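Local coordinates for CG8862 (Drosophila melanogaster, PDB 3ISM), which probably cleaves DNA and RNA as a mitochondrial, magnesium-dependent nuclease of the DNA/RNA non-specific endonuclease family, here held in complex with its inhibitor, at residues Y43-H51 with Y176-A185; Y92-A103 with T118-G129. One frame throughout, in Å; residues are numbered along the deposited sequence.

Contact 1 (Y43-H51 with Y176-A185)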
loop_
_atom_site.group_PDB
_atom_site.type_symbol
_atom_site.label_atom_id
_atom_site.label_comp_id
_atom_site.label_asym_id
_atom_site.label_seq_id
_atom_site.Cartn_x
_atom_site.Cartn_y
_atom_site.Cartn_z
ATOM N N TYR B 43 -0.647 12.386 4.444
ATOM C CA TYR B 43 -1.903 11.633 4.431
ATOM C C TYR B 43 -1.911 10.588 3.318
ATOM O O TYR B 43 -1.570 10.893 2.160
ATOM C CB TYR B 43 -3.104 12.565 4.247
ATOM C CG TYR B 43 -4.437 11.890 4.485
ATOM C CD1 TYR B 43 -4.775 11.396 5.755
ATOM C CD2 TYR B 43 -5.356 11.722 3.445
ATOM C CE1 TYR B 43 -6.012 10.768 5.979
ATOM C CE2 TYR B 43 -6.592 11.094 3.655
ATOM C CZ TYR B 43 -6.910 10.627 4.932
ATOM O OH TYR B 43 -8.129 10.031 5.167
ATOM N N ASP B 44 -2.304 9.373 3.671
ATOM C CA ASP B 44 -2.406 8.281 2.701
ATOM C C ASP B 44 -3.861 8.216 2.223
ATOM O O ASP B 44 -4.716 7.656 2.909
ATOM C CB ASP B 44 -1.969 6.968 3.362
ATOM C CG ASP B 44 -1.947 5.788 2.401
ATOM O OD1 ASP B 44 -2.426 5.933 1.260
ATOM O OD2 ASP B 44 -1.427 4.713 2.790
ATOM N N ARG B 45 -4.133 8.832 1.068
ATOM C CA ARG B 45 -5.489 8.897 0.505
ATOM C C ARG B 45 -6.109 7.534 0.168
ATOM O O ARG B 45 -7.325 7.386 0.217
ATOM C CB ARG B 45 -5.529 9.798 -0.723
ATOM C CG ARG B 45 -5.354 11.275 -0.382
ATOM C CD ARG B 45 -5.311 12.132 -1.636
ATOM N NE ARG B 45 -4.131 11.863 -2.456
ATOM C CZ ARG B 45 -3.976 12.303 -3.709
ATOM N NH1 ARG B 45 -4.935 13.010 -4.296
ATOM N NH2 ARG B 45 -2.860 12.040 -4.372
ATOM N N ARG B 46 -5.261 6.570 -0.177
ATOM C CA ARG B 46 -5.675 5.223 -0.509
ATOM C C ARG B 46 -6.162 4.473 0.732
ATOM O O ARG B 46 -7.144 3.725 0.677
ATOM C CB ARG B 46 -4.480 4.471 -1.092
ATOM C CG ARG B 46 -4.842 3.055 -1.552
ATOM C CD ARG B 46 -3.835 2.505 -2.519
ATOM N NE ARG B 46 -2.550 2.168 -1.902
ATOM C CZ ARG B 46 -2.338 1.086 -1.143
ATOM N NH1 ARG B 46 -3.307 0.216 -0.883
ATOM N NH2 ARG B 46 -1.141 0.860 -0.632
ATOM N N ASN B 47 -5.475 4.681 1.852
ATOM C CA ASN B 47 -5.753 3.926 3.066
ATOM C C ASN B 47 -6.615 4.684 4.058
ATOM O O ASN B 47 -7.140 4.106 5.008
ATOM C CB ASN B 47 -4.441 3.448 3.689
ATOM C CG ASN B 47 -3.863 2.228 2.944
ATOM O OD1 ASN B 47 -4.614 1.356 2.512
ATOM N ND2 ASN B 47 -2.536 2.155 2.827
ATOM N N ARG B 48 -6.792 5.973 3.793
ATOM C CA ARG B 48 -7.625 6.865 4.617
ATOM C C ARG B 48 -7.077 7.042 6.049
ATOM O O ARG B 48 -7.858 7.214 6.996
ATOM C CB ARG B 48 -9.106 6.438 4.608
ATOM C CG ARG B 48 -9.910 6.805 3.337
ATOM C CD ARG B 48 -9.506 5.978 2.151
ATOM N NE ARG B 48 -10.615 5.516 1.311
ATOM C CZ ARG B 48 -10.566 5.454 -0.021
ATOM N NH1 ARG B 48 -9.485 5.865 -0.670
ATOM N NH2 ARG B 48 -11.608 4.997 -0.712
ATOM N N VAL B 49 -5.739 6.995 6.175
ATOM C CA VAL B 49 -4.993 7.206 7.433
ATOM C C VAL B 49 -3.679 7.928 7.076
ATOM O O VAL B 49 -3.371 8.075 5.903
ATOM C CB VAL B 49 -4.652 5.854 8.154
ATOM C CG1 VAL B 49 -5.910 5.059 8.456
ATOM C CG2 VAL B 49 -3.695 5.002 7.333
ATOM N N PRO B 50 -2.912 8.415 8.082
ATOM C CA PRO B 50 -1.619 8.983 7.686
ATOM C C PRO B 50 -0.638 7.964 7.075
ATOM O O PRO B 50 -0.705 6.787 7.389
ATOM C CB PRO B 50 -1.038 9.494 9.018
ATOM C CG PRO B 50 -2.205 9.668 9.916
ATOM C CD PRO B 50 -3.159 8.564 9.532
ATOM N N HIS B 51 0.251 8.419 6.201
ATOM C CA HIS B 51 1.507 7.693 5.990
ATOM C C HIS B 51 2.360 7.868 7.254
ATOM O O HIS B 51 2.943 6.922 7.731
ATOM C CB HIS B 51 2.302 8.257 4.820
ATOM C CG HIS B 51 1.710 7.977 3.470
ATOM N ND1 HIS B 51 1.638 6.710 2.934
ATOM C CD2 HIS B 51 1.225 8.818 2.518
ATOM C CE1 HIS B 51 1.121 6.775 1.715
ATOM N NE2 HIS B 51 0.853 8.045 1.443
ATOM N N TYR B 176 -4.959 -6.984 5.540
ATOM C CA TYR B 176 -5.506 -6.124 6.593
ATOM C C TYR B 176 -6.964 -5.810 6.344
ATOM O O TYR B 176 -7.408 -5.746 5.197
ATOM C CB TYR B 176 -4.694 -4.837 6.761
ATOM C CG TYR B 176 -4.452 -4.083 5.479
ATOM C CD1 TYR B 176 -3.333 -4.361 4.688
ATOM C CD2 TYR B 176 -5.362 -3.132 5.028
ATOM C CE1 TYR B 176 -3.113 -3.699 3.508
ATOM C CE2 TYR B 176 -5.153 -2.455 3.843
ATOM C CZ TYR B 176 -4.017 -2.737 3.089
ATOM O OH TYR B 176 -3.788 -2.066 1.908
ATOM N N GLU B 177 -7.700 -5.649 7.441
ATOM C CA GLU B 177 -9.100 -5.298 7.413
ATOM C C GLU B 177 -9.202 -3.855 6.974
ATOM O O GLU B 177 -8.304 -3.043 7.246
ATOM C CB GLU B 177 -9.751 -5.518 8.797
ATOM C CG GLU B 177 -11.246 -5.187 8.827
ATOM C CD GLU B 177 -11.949 -5.473 10.153
ATOM O OE1 GLU B 177 -11.341 -6.017 11.106
ATOM O OE2 GLU B 177 -13.145 -5.137 10.231
ATOM N N VAL B 178 -10.265 -3.559 6.231
ATOM C CA VAL B 178 -10.637 -2.184 5.924
ATOM C C VAL B 178 -12.045 -1.987 6.474
ATOM O O VAL B 178 -12.915 -2.845 6.299
ATOM C CB VAL B 178 -10.563 -1.864 4.403
ATOM C CG1 VAL B 178 -9.102 -1.838 3.935
ATOM C CG2 VAL B 178 -11.383 -2.856 3.568
ATOM N N ILE B 179 -12.260 -0.876 7.169
ATOM C CA ILE B 179 -13.537 -0.660 7.843
ATOM C C ILE B 179 -14.391 0.463 7.229
ATOM O O ILE B 179 -13.873 1.468 6.756
ATOM C CB ILE B 179 -13.347 -0.440 9.380
ATOM C CG1 ILE B 179 -12.439 0.765 9.650
ATOM C CG2 ILE B 179 -12.781 -1.709 10.032
ATOM C CD1 ILE B 179 -12.348 1.167 11.143
ATOM N N GLY B 180 -15.703 0.263 7.256
ATOM C CA GLY B 180 -16.670 1.276 6.853
ATOM C C GLY B 180 -16.784 1.437 5.352
ATOM O O GLY B 180 -15.976 0.883 4.591
ATOM N N ALA B 181 -17.782 2.212 4.933
ATOM C CA ALA B 181 -17.988 2.543 3.515
ATOM C C ALA B 181 -16.766 3.205 2.898
ATOM O O ALA B 181 -16.507 3.041 1.718
ATOM C CB ALA B 181 -19.227 3.430 3.340
ATOM N N ASN B 182 -15.986 3.922 3.698
ATOM C CA ASN B 182 -14.782 4.561 3.169
ATOM C C ASN B 182 -13.552 3.672 3.188
ATOM O O ASN B 182 -12.473 4.119 2.867
ATOM C CB ASN B 182 -14.528 5.909 3.844
ATOM C CG ASN B 182 -15.660 6.909 3.577
ATOM O OD1 ASN B 182 -16.038 7.118 2.431
ATOM N ND2 ASN B 182 -16.212 7.500 4.633
ATOM N N THR B 183 -13.740 2.398 3.530
ATOM C CA THR B 183 -12.661 1.414 3.552
ATOM C C THR B 183 -11.387 1.943 4.207
ATOM O O THR B 183 -10.333 2.013 3.589
ATOM C CB THR B 183 -12.370 0.830 2.146
ATOM O OG1 THR B 183 -11.824 1.847 1.312
ATOM C CG2 THR B 183 -13.667 0.296 1.487
ATOM N N VAL B 184 -11.501 2.322 5.474
ATOM C CA VAL B 184 -10.346 2.800 6.234
ATOM C C VAL B 184 -9.472 1.590 6.611
ATOM O O VAL B 184 -9.963 0.629 7.198
ATOM C CB VAL B 184 -10.791 3.619 7.471
ATOM C CG1 VAL B 184 -9.565 4.154 8.277
ATOM C CG2 VAL B 184 -11.658 4.774 7.029
ATOM N N ALA B 185 -8.191 1.632 6.232
ATOM C CA ALA B 185 -7.284 0.519 6.483
ATOM C C ALA B 185 -6.970 0.336 7.970
ATOM O O ALA B 185 -6.775 1.315 8.696
ATOM C CB ALA B 185 -6.005 0.707 5.714
HETATM O O HOH W 1 -1.362 -0.476 2.533
HETATM O O HOH W 2 -14.394 3.298 -0.092
#
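Two hairpin ends with G1 beta bulges meet here: R48 and V49 of one both face D44, while T183 and V184 of the other, which closes with a type I turn from G180 to T183, both face I179. A nearly straight backbone bond joins them, from A185 N to N47 O at 3.0 Å (175°). The N47 amide lies beside A185, its OD1 3.6 Å from A185 CB; its ND2 is held by D44 OD2 (2.8 Å), which it meets from above the carboxylate plane. V49 and V184 add a small apolar contact, CG1 to CG1 at 3.8 Å. The Y176 ring stands nearly upright to the N47 amide, planes 84° apart, and a water links its OH to N47 ND2. Y176 to V178 also pair with a strand of the second subunit, so the contact takes part in the interface with that subunit, where R48 NH2 bonds R233 O of the second subunit. The R48 chain bends at chi2 (71°) and again at chi3, which turns the edge of its guanidinium to two carbonyls: NH1 donates in plane to R45 O of its own turn at 2.8 Å, and NE reaches across to N182 O, also at 2.8 Å and close to the guanidinium plane.

Contact 2 (Y92-A103 with T118-G129)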
loop_
_atom_site.group_PDB
_atom_site.type_symbol
_atom_site.label_atom_id
_atom_site.label_comp_id
_atom_site.label_asym_id
_atom_site.label_seq_id
_atom_site.Cartn_x
_atom_site.Cartn_y
_atom_site.Cartn_z
ATOM N N TYR B 92 -15.702 4.230 11.789
ATOM C CA TYR B 92 -15.122 3.701 13.030
ATOM C C TYR B 92 -16.173 3.179 13.997
ATOM O O TYR B 92 -15.858 2.342 14.855
ATOM C CB TYR B 92 -14.357 4.807 13.758
ATOM C CG TYR B 92 -13.010 5.111 13.174
ATOM C CD1 TYR B 92 -12.865 6.067 12.170
ATOM C CD2 TYR B 92 -11.876 4.437 13.611
ATOM C CE1 TYR B 92 -11.609 6.353 11.621
ATOM C CE2 TYR B 92 -10.623 4.720 13.073
ATOM C CZ TYR B 92 -10.503 5.674 12.078
ATOM O OH TYR B 92 -9.268 5.948 11.549
ATOM N N ARG B 93 -17.395 3.710 13.890
ATOM C CA ARG B 93 -18.479 3.358 14.810
ATOM C C ARG B 93 -18.769 1.875 14.751
ATOM O O ARG B 93 -19.073 1.337 13.683
ATOM C CB ARG B 93 -19.765 4.134 14.504
ATOM C CG ARG B 93 -20.854 3.948 15.573
ATOM C CD ARG B 93 -22.241 4.211 15.016
ATOM N NE ARG B 93 -23.305 3.860 15.963
ATOM C CZ ARG B 93 -24.113 2.805 15.837
ATOM N NH1 ARG B 93 -23.990 1.987 14.794
ATOM N NH2 ARG B 93 -25.055 2.571 16.748
ATOM N N ARG B 94 -18.644 1.233 15.911
ATOM C CA ARG B 94 -18.909 -0.193 16.099
ATOM C C ARG B 94 -18.078 -1.085 15.174
ATOM O O ARG B 94 -18.506 -2.172 14.773
ATOM C CB ARG B 94 -20.415 -0.485 16.025
ATOM C CG ARG B 94 -21.174 0.058 17.249
ATOM C CD ARG B 94 -22.667 -0.264 17.236
ATOM N NE ARG B 94 -23.317 0.289 18.427
ATOM C CZ ARG B 94 -24.516 -0.068 18.879
ATOM N NH1 ARG B 94 -25.227 -0.998 18.250
ATOM N NH2 ARG B 94 -25.008 0.502 19.972
ATOM N N SER B 95 -16.875 -0.612 14.865
ATOM C CA SER B 95 -15.934 -1.333 14.022
ATOM C C SER B 95 -15.095 -2.327 14.816
ATOM O O SER B 95 -14.505 -3.247 14.246
ATOM C CB SER B 95 -15.005 -0.341 13.321
ATOM O OG SER B 95 -14.225 0.391 14.260
ATOM N N GLY B 96 -15.044 -2.131 16.126
ATOM C CA GLY B 96 -14.174 -2.904 16.997
ATOM C C GLY B 96 -12.821 -2.234 17.145
ATOM O O GLY B 96 -11.878 -2.839 17.668
ATOM N N TYR B 97 -12.722 -0.985 16.687
ATOM C CA TYR B 97 -11.459 -0.235 16.709
ATOM C C TYR B 97 -11.633 1.181 17.254
ATOM O O TYR B 97 -12.681 1.807 17.091
ATOM C CB TYR B 97 -10.841 -0.152 15.303
ATOM C CG TYR B 97 -10.490 -1.491 14.702
ATOM C CD1 TYR B 97 -9.341 -2.174 15.103
ATOM C CD2 TYR B 97 -11.314 -2.079 13.745
ATOM C CE1 TYR B 97 -9.026 -3.411 14.577
ATOM C CE2 TYR B 97 -11.009 -3.319 13.206
ATOM C CZ TYR B 97 -9.860 -3.981 13.626
ATOM O OH TYR B 97 -9.553 -5.216 13.083
ATOM N N ASP B 98 -10.586 1.681 17.890
ATOM C CA ASP B 98 -10.576 3.030 18.404
ATOM C C ASP B 98 -10.127 3.944 17.266
ATOM O O ASP B 98 -9.398 3.504 16.381
ATOM C CB ASP B 98 -9.533 3.129 19.522
ATOM C CG ASP B 98 -10.062 2.716 20.869
ATOM O OD1 ASP B 98 -11.173 2.145 20.955
ATOM O OD2 ASP B 98 -9.353 2.980 21.862
ATOM N N ARG B 99 -10.543 5.208 17.305
ATOM C CA ARG B 99 -9.903 6.252 16.504
ATOM C C ARG B 99 -8.596 6.606 17.204
ATOM O O ARG B 99 -8.587 7.328 18.229
ATOM C CB ARG B 99 -10.798 7.491 16.398
ATOM C CG ARG B 99 -12.123 7.229 15.707
ATOM C CD ARG B 99 -13.167 8.264 16.051
ATOM N NE ARG B 99 -13.702 8.057 17.389
ATOM C CZ ARG B 99 -14.842 8.575 17.846
ATOM N NH1 ARG B 99 -15.602 9.338 17.067
ATOM N NH2 ARG B 99 -15.227 8.320 19.089
ATOM N N GLY B 100 -7.492 6.085 16.680
ATOM C CA GLY B 100 -6.202 6.198 17.385
ATOM C C GLY B 100 -5.332 7.318 16.849
ATOM O O GLY B 100 -4.951 7.303 15.658
ATOM N N HIS B 101 -5.032 8.295 17.716
ATOM C CA HIS B 101 -4.162 9.411 17.351
ATOM C C HIS B 101 -2.802 8.891 16.878
ATOM O O HIS B 101 -2.179 8.063 17.565
ATOM C CB HIS B 101 -3.867 10.291 18.561
ATOM C CG HIS B 101 -4.993 11.165 18.998
ATOM N ND1 HIS B 101 -6.022 10.718 19.804
ATOM C CD2 HIS B 101 -5.210 12.490 18.811
ATOM C CE1 HIS B 101 -6.844 11.722 20.057
ATOM N NE2 HIS B 101 -6.371 12.808 19.470
ATOM N N MET B 102 -2.330 9.400 15.742
ATOM C CA MET B 102 -0.911 9.276 15.410
ATOM C C MET B 102 -0.087 10.334 16.168
ATOM O O MET B 102 0.814 9.990 16.920
ATOM C CB MET B 102 -0.678 9.313 13.887
ATOM C CG MET B 102 -1.344 8.175 13.104
ATOM S SD MET B 102 -0.756 6.495 13.487
ATOM C CE MET B 102 -1.941 6.007 14.774
ATOM N N ALA B 103 -0.394 11.613 15.970
ATOM C CA ALA B 103 0.139 12.674 16.811
ATOM C C ALA B 103 -0.787 12.779 18.022
ATOM O O ALA B 103 -1.937 13.225 17.885
ATOM C CB ALA B 103 0.163 14.011 16.057
ATOM N N THR B 118 -5.248 17.784 16.743
ATOM C CA THR B 118 -4.931 16.347 16.738
ATOM C C THR B 118 -6.196 15.493 16.630
ATOM O O THR B 118 -6.119 14.287 16.400
ATOM C CB THR B 118 -4.126 15.906 17.988
ATOM O OG1 THR B 118 -4.949 16.011 19.164
ATOM C CG2 THR B 118 -2.885 16.780 18.165
ATOM N N PHE B 119 -7.365 16.109 16.775
ATOM C CA PHE B 119 -8.618 15.352 16.684
ATOM C C PHE B 119 -9.254 15.253 15.283
ATOM O O PHE B 119 -10.335 14.673 15.129
ATOM C CB PHE B 119 -9.620 15.832 17.736
ATOM C CG PHE B 119 -9.305 15.346 19.130
ATOM C CD1 PHE B 119 -10.005 14.277 19.680
ATOM C CD2 PHE B 119 -8.299 15.949 19.887
ATOM C CE1 PHE B 119 -9.716 13.821 20.967
ATOM C CE2 PHE B 119 -8.004 15.500 21.186
ATOM C CZ PHE B 119 -8.716 14.434 21.725
ATOM N N TYR B 120 -8.579 15.787 14.263
ATOM C CA TYR B 120 -9.024 15.554 12.893
ATOM C C TYR B 120 -8.875 14.079 12.592
ATOM O O TYR B 120 -7.839 13.481 12.918
ATOM C CB TYR B 120 -8.222 16.366 11.879
ATOM C CG TYR B 120 -8.588 17.822 11.842
ATOM C CD1 TYR B 120 -9.838 18.232 11.397
ATOM C CD2 TYR B 120 -7.678 18.797 12.255
ATOM C CE1 TYR B 120 -10.184 19.585 11.368
ATOM C CE2 TYR B 120 -8.005 20.147 12.221
ATOM C CZ TYR B 120 -9.258 20.532 11.772
ATOM O OH TYR B 120 -9.594 21.872 11.741
ATOM N N LEU B 121 -9.899 13.495 11.971
ATOM C CA LEU B 121 -9.855 12.091 11.583
ATOM C C LEU B 121 -8.721 11.739 10.612
ATOM O O LEU B 121 -8.390 10.567 10.459
ATOM C CB LEU B 121 -11.197 11.644 10.999
ATOM C CG LEU B 121 -12.309 11.624 12.049
ATOM C CD1 LEU B 121 -13.667 11.515 11.377
ATOM C CD2 LEU B 121 -12.083 10.479 13.048
ATOM N N SER B 122 -8.137 12.742 9.957
ATOM C CA SER B 122 -6.959 12.494 9.131
ATOM C C SER B 122 -5.713 12.172 9.952
ATOM O O SER B 122 -4.734 11.674 9.402
ATOM C CB SER B 122 -6.688 13.660 8.189
ATOM O OG SER B 122 -6.571 14.862 8.901
ATOM N N ASN B 123 -5.761 12.454 11.259
ATOM C CA ASN B 123 -4.670 12.120 12.180
ATOM C C ASN B 123 -4.916 10.755 12.839
ATOM O O ASN B 123 -4.140 10.317 13.682
ATOM C CB ASN B 123 -4.463 13.243 13.220
ATOM C CG ASN B 123 -3.292 12.961 14.206
ATOM O OD1 ASN B 123 -2.184 12.587 13.804
ATOM N ND2 ASN B 123 -3.555 13.152 15.505
ATOM N N MET B 124 -5.989 10.074 12.424
ATOM C CA MET B 124 -6.409 8.827 13.069
ATOM C C MET B 124 -6.140 7.596 12.235
ATOM O O MET B 124 -6.181 7.643 11.003
ATOM C CB MET B 124 -7.910 8.855 13.401
ATOM C CG MET B 124 -8.338 10.025 14.250
ATOM S SD MET B 124 -7.616 9.931 15.885
ATOM C CE MET B 124 -7.568 11.661 16.277
ATOM N N ALA B 125 -5.881 6.486 12.923
ATOM C CA ALA B 125 -5.903 5.157 12.314
ATOM C C ALA B 125 -6.583 4.186 13.265
ATOM O O ALA B 125 -6.531 4.374 14.492
ATOM C CB ALA B 125 -4.491 4.661 11.949
ATOM N N PRO B 126 -7.265 3.170 12.706
ATOM C CA PRO B 126 -7.914 2.171 13.547
ATOM C C PRO B 126 -6.897 1.441 14.400
ATOM O O PRO B 126 -5.950 0.844 13.884
ATOM C CB PRO B 126 -8.586 1.222 12.533
ATOM C CG PRO B 126 -8.793 2.078 11.333
ATOM C CD PRO B 126 -7.551 2.950 11.283
ATOM N N GLN B 127 -7.093 1.528 15.706
ATOM C CA GLN B 127 -6.261 0.821 16.661
ATOM C C GLN B 127 -7.144 0.025 17.601
ATOM O O GLN B 127 -8.222 0.497 17.988
ATOM C CB GLN B 127 -5.422 1.807 17.468
ATOM C CG GLN B 127 -4.461 2.632 16.616
ATOM C CD GLN B 127 -3.528 3.471 17.455
ATOM O OE1 GLN B 127 -3.944 4.093 18.424
ATOM N NE2 GLN B 127 -2.248 3.480 17.091
ATOM N N VAL B 128 -6.689 -1.178 17.953
ATOM C CA VAL B 128 -7.240 -1.925 19.094
ATOM C C VAL B 128 -7.263 -1.013 20.323
ATOM O O VAL B 128 -6.295 -0.295 20.592
ATOM C CB VAL B 128 -6.389 -3.198 19.361
ATOM C CG1 VAL B 128 -6.793 -3.902 20.648
ATOM C CG2 VAL B 128 -6.489 -4.155 18.161
ATOM N N GLY B 129 -8.378 -1.024 21.047
ATOM C CA GLY B 129 -8.573 -0.139 22.177
ATOM C C GLY B 129 -7.893 -0.604 23.451
ATOM O O GLY B 129 -6.745 -0.247 23.709
HETATM O O HOH W 3 -8.596 7.616 9.560
#
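Strands 98-101 and 124-127 run antiparallel with a marked twist, 128° between their directions, bonded in pairs at D98 with Q127 and G100 with A125; one more backbone bond, M102 N to N123 O, follows beyond the strands. The N123 amide, its CG anti to the backbone N (chi1 -179°), reads the A103 backbone twice: OD1 accepts from A103 N on a lone pair at 3.0 Å, and ND2 donates to A103 O at 2.9 Å. The same ND2 also holds T118 O, so both amide protons are used, which fixes the rotation of the amide. These strands, joined by a long connection, are the beta-beta part of the beta-beta-alpha-metal (His-Me finger) motif and carry H101, the predicted proton acceptor; helices 129-133 and 136-146 follow and bring N133 and E141. The H101 imidazole has M124 CE over one face, 3.6 Å from the ring centroid, and turns an edge to the face of F119 in a T-shaped pair, planes at 85°. On the flank, Y92 lays CE2 against P126 CG (3.7 Å), and its OH and M124 O share a water. D98 OD2 packs on G129 CA at 3.2 Å and bonds ND2 of N133, a magnesium-binding residue.

Overall arrangement
Contact 2 is nested in the chain loop that contact 1 closes, and their centres lie 11 Å apart. Both are largely buried, but contact 2 is nearer the centre of the chain and holds the predicted catalytic histidine, whereas contact 1 forms part of the interface with the second subunit. Their chemistry follows: contact 2 is a continuous backbone ladder with aromatic and sulfur packing around an imidazole, while contact 1 relies on one backbone bond, an arginine and waters. They touch directly, with E177 OE1 probably hydrogen-bonded to Y97 OH at 2.8 Å and P50 and A185 packed on segment 118-129. V49, V184 and I179 rest on P126.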